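PDB 4HIZ: endosialidase from Enterobacteria phage phi92, which cleaves polysialic acid, hydrolysing alpha-2,8 and alpha-2,9 linkages within the sialic acid polymer, probably to let the phage through the bacterial capsule. Local coordinates for residues Q87-V92 against H147-G152. Residues are numbered along the deposited sequence; the frame is centred on the assembly and turned at random.
Sequences QDKTFV and HCMSMG. With NA (sodium ion), chain B; EDO (1,2-ethanediol), chain L; EDO (1,2-ethanediol), chain P.
Lys89 passes alongside the Met149 backbone to the carbonyl of Cys148, joining two neighbouring blades of the catalytic beta-propeller. Residues 87-92 lead into strand 91-93 of one blade. Residues 147-152 lie on strand 144-154, at the edge of the next sheet, where the chain turns a corner at Met149.

The Lys89 chain bends at chi3 and chi4 (-74° and -75°), which folds NZ back along its own segment. NZ donates a hydrogen bond to Cys148 O at 2.8 Å, tilted from the carbonyl plane, and another to Gln87 O at 2.7 Å, well above that carbonyl's plane. Trp85 O is a third acceptor, so three carbonyls grip the buried ammonium. Beside this, Asp88 N donates a hydrogen bond to Met149 O at 2.9 Å, just after the cis peptide between Gln87 and Asp88. The Asp88 carboxylate turns elsewhere, to Lys353, Ser294 and Ser476.

Side-chain packing accompanies these bonds. Lys89 CD lies 3.7 Å from Cys148 SG, and Lys89 CG is 3.9 Å from Met151 CB. Gln87 and Met149 run side by side in the same direction, both extended beyond CG, and Gln87 OE1 touches the methyl Met149 CE at 3.3 Å. Gln87 NE2 is held by Glu349 and His293. Met151 SD meets the edge of the Phe91 ring, near its plane, while Tyr98 stacks on that ring.

At the far end a water spans the two segments, bridging Thr90 O and Met151 O. The sodium ion does not span them. It binds Thr90 O at 2.7 Å and ties it to Val477 O of strand 473-480.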
# COMPACT_ATOMS: atom_id res chain seq x y z
N GLN A 87 -5.89 22.27 12.82
CA GLN A 87 -6.01 23.63 13.41
C GLN A 87 -4.76 23.99 14.21
O GLN A 87 -4.25 23.15 14.96
CB GLN A 87 -7.25 23.76 14.33
CG GLN A 87 -7.22 22.81 15.49
CD GLN A 87 -8.43 22.95 16.44
OE1 GLN A 87 -8.82 21.98 17.09
NE2 GLN A 87 -8.99 24.16 16.55
N ASP A 88 -4.20 25.19 14.02
CA ASP A 88 -4.30 25.97 12.79
C ASP A 88 -2.84 26.11 12.33
O ASP A 88 -2.16 27.10 12.69
CB ASP A 88 -4.94 27.35 13.02
CG ASP A 88 -5.03 28.18 11.74
OD1 ASP A 88 -4.91 27.59 10.63
OD2 ASP A 88 -5.20 29.43 11.84
N LYS A 89 -2.36 25.12 11.58
CA LYS A 89 -0.92 24.90 11.37
C LYS A 89 -0.51 24.81 9.93
O LYS A 89 0.69 24.68 9.65
CB LYS A 89 -0.51 23.55 12.02
CG LYS A 89 -0.68 23.54 13.56
CD LYS A 89 -0.17 22.23 14.17
CE LYS A 89 -1.17 21.04 13.87
NZ LYS A 89 -2.44 21.14 14.78
N THR A 90 -1.46 24.82 8.99
CA THR A 90 -1.03 24.61 7.59
C THR A 90 -0.19 25.75 7.02
O THR A 90 -0.30 26.90 7.47
CB THR A 90 -2.23 24.36 6.63
OG1 THR A 90 -3.05 25.52 6.55
CG2 THR A 90 -3.03 23.12 7.07
N PHE A 91 0.65 25.44 6.04
CA PHE A 91 1.44 26.46 5.37
C PHE A 91 1.97 25.91 4.06
O PHE A 91 1.95 24.70 3.82
CB PHE A 91 2.59 26.96 6.31
CG PHE A 91 3.60 25.89 6.67
CD1 PHE A 91 4.70 25.63 5.83
CD2 PHE A 91 3.44 25.12 7.81
CE1 PHE A 91 5.62 24.63 6.17
CE2 PHE A 91 4.37 24.12 8.17
CZ PHE A 91 5.47 23.86 7.34
N VAL A 92 2.38 26.83 3.18
CA VAL A 92 3.01 26.48 1.90
C VAL A 92 4.41 27.08 1.91
O VAL A 92 4.62 28.26 2.27
CB VAL A 92 2.17 27.03 0.73
CG1 VAL A 92 2.82 26.69 -0.63
CG2 VAL A 92 0.70 26.47 0.81
N HIS A 147 1.81 18.16 22.08
CA HIS A 147 0.56 18.61 21.46
C HIS A 147 0.90 19.92 20.74
O HIS A 147 1.78 20.66 21.15
CB HIS A 147 -0.45 18.87 22.60
CG HIS A 147 -1.80 19.32 22.17
ND1 HIS A 147 -2.15 20.66 22.04
CD2 HIS A 147 -2.93 18.61 21.94
CE1 HIS A 147 -3.43 20.74 21.70
NE2 HIS A 147 -3.92 19.52 21.63
N CYS A 148 0.22 20.21 19.63
CA CYS A 148 0.50 21.45 18.93
C CYS A 148 -0.68 21.90 18.11
O CYS A 148 -1.24 21.08 17.34
CB CYS A 148 1.72 21.25 18.00
SG CYS A 148 2.20 22.73 17.03
N MET A 149 -1.04 23.17 18.23
CA MET A 149 -2.00 23.81 17.34
C MET A 149 -1.48 25.12 16.73
O MET A 149 -2.24 25.85 16.08
CB MET A 149 -3.35 24.03 18.03
CG MET A 149 -4.09 22.70 18.33
SD MET A 149 -5.63 23.07 19.17
CE MET A 149 -6.33 21.40 19.18
N SER A 150 -0.19 25.43 16.93
CA SER A 150 0.37 26.65 16.36
C SER A 150 1.69 26.29 15.71
O SER A 150 2.61 25.83 16.41
CB SER A 150 0.63 27.69 17.49
OG SER A 150 1.18 28.86 16.91
N MET A 151 1.79 26.49 14.39
CA MET A 151 3.01 26.21 13.64
C MET A 151 3.00 27.02 12.35
O MET A 151 1.93 27.29 11.78
CB MET A 151 3.00 24.71 13.24
CG MET A 151 4.29 24.24 12.51
SD MET A 151 4.23 22.46 12.10
CE MET A 151 4.43 21.72 13.72
N GLY A 152 4.19 27.39 11.89
CA GLY A 152 4.30 28.07 10.60
C GLY A 152 5.75 28.41 10.31
O GLY A 152 6.68 27.91 10.97
NA NA B . -2.06 28.87 6.97
C1 EDO L . 1.38 30.18 2.72
O1 EDO L . 1.62 29.55 3.97
C2 EDO L . 0.07 30.98 2.69
O2 EDO L . -1.00 30.16 3.11
C1 EDO P . -6.58 17.82 20.70
O1 EDO P . -6.60 18.84 21.70
C2 EDO P . -6.69 16.49 21.41
O2 EDO P . -7.79 16.63 22.32
O HOH W 1 0.57 28.32 9.68
O HOH W 2 -0.39 31.15 6.61